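PA14 domain-containing protein (Clostridium clariflavum, PDB 6QDI) probably senses biomass polysaccharides as the extracellular part of a membrane-bound RsgI-type anti-sigma factor, through tandem calcium-binding PA14 domains. Local coordinates at residues I53-Y57 and W123-T128. Numbering follows the deposited sequence. Where two conformers were deposited one is given.
Sequences IRPLY and WSSAST
Trp-123 reaches from strand 117-125 into the loop that follows strand 44-53, and its six-membered ring carries the inner half of the contact. CG sits between the backbone N and the carbonyl carbon (chi1 64°), which turns the indole toward the loop. Ile-53 and the indole run antiparallel alongside each other, CD1 of Ile-53 3.7 Å from Trp-123 CZ3, while the backbone of Pro-55 meets the outermost ring carbon obliquely, CA 3.9 Å from Trp-123 CH2. The carbonyl O of Arg-54 faces the same carbon at the ring edge, close to the indole plane. Tyr-61, Val-133 and Pro-134 also pack on this tryptophan.

Beyond it the chain turns back on itself: Ser-125 and Thr-128 are joined by two backbone hydrogen bonds, N of each to O of the other. Ser-125 OG, bonded to Glu-59, lies 4.1 Å from Tyr-57 CD2. Ser-127 then lays its CB almost exactly over the phenol, 3.5 Å from the centroid of the Tyr-57 ring and 3° off its normal, a CH-pi contact; Leu-56 CB covers the opposite face nearer the rim. Ser-127 OG bonds to Glu-59, and Ser-127 O accepts a hydrogen bond from a water oxygen 2.7 Å away, itself only weakly hydrogen-bonded with Tyr-57 OH. Thr-128 closes the turn with OG1 at the tyrosine's edge, 3.3 Å from Tyr-57 CD2.

No hydrogen bond directly joins this loop to the strand end from the first PA14 domain's other sheet; the contact rests on dispersion at the benzo carbons of a buried indole, CH-pi packing and a weak water bridge.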
loop_
_atom_site.group_PDB
_atom_site.type_symbol
_atom_site.label_atom_id
_atom_site.label_comp_id
_atom_site.label_asym_id
_atom_site.label_seq_id
_atom_site.Cartn_x
_atom_site.Cartn_y
_atom_site.Cartn_z
ATOM N N ILE A 53 9.276 3.477 -22.576
ATOM C CA ILE A 53 8.761 2.629 -23.662
ATOM C C ILE A 53 9.242 3.184 -24.999
ATOM O O ILE A 53 9.249 4.401 -25.187
ATOM C CB ILE A 53 7.224 2.487 -23.598
ATOM C CG1 ILE A 53 6.707 1.503 -24.638
ATOM C CG2 ILE A 53 6.537 3.813 -23.737
ATOM C CD1 ILE A 53 5.250 1.139 -24.428
ATOM N N ARG A 54 9.640 2.265 -25.888
ATOM C CA ARG A 54 10.209 2.606 -27.200
ATOM C C ARG A 54 9.377 1.967 -28.302
ATOM O O ARG A 54 9.543 0.781 -28.564
ATOM C CB ARG A 54 11.652 2.096 -27.321
ATOM C CG ARG A 54 12.260 2.304 -28.706
ATOM C CD ARG A 54 13.689 1.808 -28.766
ATOM N NE ARG A 54 13.807 0.374 -28.562
ATOM C CZ ARG A 54 13.091 -0.554 -29.186
ATOM N NH1 ARG A 54 12.070 -0.224 -29.983
ATOM N NH2 ARG A 54 13.339 -1.830 -28.931
ATOM N N PRO A 55 8.509 2.729 -28.981
ATOM C CA PRO A 55 7.780 2.146 -30.097
ATOM C C PRO A 55 8.664 2.002 -31.327
ATOM O O PRO A 55 9.618 2.756 -31.498
ATOM C CB PRO A 55 6.696 3.176 -30.391
ATOM C CG PRO A 55 7.309 4.465 -29.944
ATOM C CD PRO A 55 8.152 4.133 -28.754
ATOM N N LEU A 56 8.296 1.063 -32.181
ATOM C CA LEU A 56 9.047 0.808 -33.389
ATOM C C LEU A 56 8.621 1.739 -34.528
ATOM O O LEU A 56 9.402 1.911 -35.466
ATOM C CB LEU A 56 8.888 -0.661 -33.852
ATOM C CG LEU A 56 9.780 -1.716 -33.209
ATOM C CD1 LEU A 56 9.551 -1.811 -31.721
ATOM C CD2 LEU A 56 9.589 -3.071 -33.862
ATOM N N TYR A 57 7.398 2.265 -34.518
ATOM C CA TYR A 57 6.824 3.006 -35.646
ATOM C C TYR A 57 6.321 4.382 -35.259
ATOM O O TYR A 57 5.969 4.612 -34.086
ATOM C CB TYR A 57 5.674 2.203 -36.269
ATOM C CG TYR A 57 6.054 0.748 -36.568
ATOM C CD1 TYR A 57 6.833 0.425 -37.657
ATOM C CD2 TYR A 57 5.626 -0.295 -35.731
ATOM C CE1 TYR A 57 7.194 -0.899 -37.922
ATOM C CE2 TYR A 57 5.976 -1.615 -35.976
ATOM C CZ TYR A 57 6.751 -1.918 -37.063
ATOM O OH TYR A 57 7.089 -3.227 -37.324
ATOM N N TRP A 123 -0.394 -3.640 -26.787
ATOM C CA TRP A 123 -0.423 -2.518 -27.728
ATOM C C TRP A 123 -0.719 -3.016 -29.141
ATOM O O TRP A 123 -0.578 -4.189 -29.457
ATOM C CB TRP A 123 0.858 -1.653 -27.682
ATOM C CG TRP A 123 2.152 -2.295 -28.096
ATOM C CD1 TRP A 123 2.363 -3.581 -28.546
ATOM C CD2 TRP A 123 3.403 -1.635 -28.158
ATOM N NE1 TRP A 123 3.694 -3.757 -28.813
ATOM C CE2 TRP A 123 4.356 -2.573 -28.588
ATOM C CE3 TRP A 123 3.819 -0.356 -27.834
ATOM C CZ2 TRP A 123 5.704 -2.247 -28.723
ATOM C CZ3 TRP A 123 5.153 -0.027 -27.977
ATOM C CH2 TRP A 123 6.081 -0.967 -28.392
ATOM N N SER A 124 -1.172 -2.084 -29.979
ATOM C CA SER A 124 -1.255 -2.303 -31.418
ATOM C C SER A 124 -1.054 -0.947 -32.115
ATOM O O SER A 124 -1.193 0.137 -31.534
ATOM C CB SER A 124 -2.593 -2.905 -31.822
ATOM O OG SER A 124 -3.655 -1.983 -31.677
ATOM N N SER A 125 -0.749 -1.038 -33.397
ATOM C CA SER A 125 -0.746 0.118 -34.294
ATOM C C SER A 125 -0.934 -0.414 -35.704
ATOM O O SER A 125 -1.023 -1.634 -35.903
ATOM C CB SER A 125 0.556 0.883 -34.143
ATOM O OG SER A 125 1.685 0.221 -34.705
ATOM N N ALA A 126 -0.923 0.453 -36.700
ATOM C CA ALA A 126 -1.057 -0.027 -38.090
ATOM C C ALA A 126 -0.053 -1.098 -38.420
ATOM O O ALA A 126 -0.417 -2.113 -39.073
ATOM C CB ALA A 126 -0.942 1.126 -39.042
ATOM N N SER A 127 1.180 -0.948 -37.955
ATOM C CA SER A 127 2.248 -1.905 -38.239
ATOM C C SER A 127 2.587 -2.857 -37.093
ATOM O O SER A 127 3.472 -3.702 -37.224
ATOM C CB SER A 127 3.513 -1.142 -38.638
ATOM O OG SER A 127 3.254 -0.294 -39.754
ATOM N N THR A 128 1.925 -2.688 -35.940
ATOM C CA THR A 128 2.156 -3.530 -34.758
ATOM C C THR A 128 0.941 -4.406 -34.528
ATOM O O THR A 128 -0.123 -3.907 -34.095
ATOM C CB THR A 128 2.385 -2.686 -33.499
ATOM O OG1 THR A 128 3.416 -1.731 -33.756
ATOM C CG2 THR A 128 2.776 -3.556 -32.297
HETATM O O HOH W 1 4.710 -4.667 -39.434
#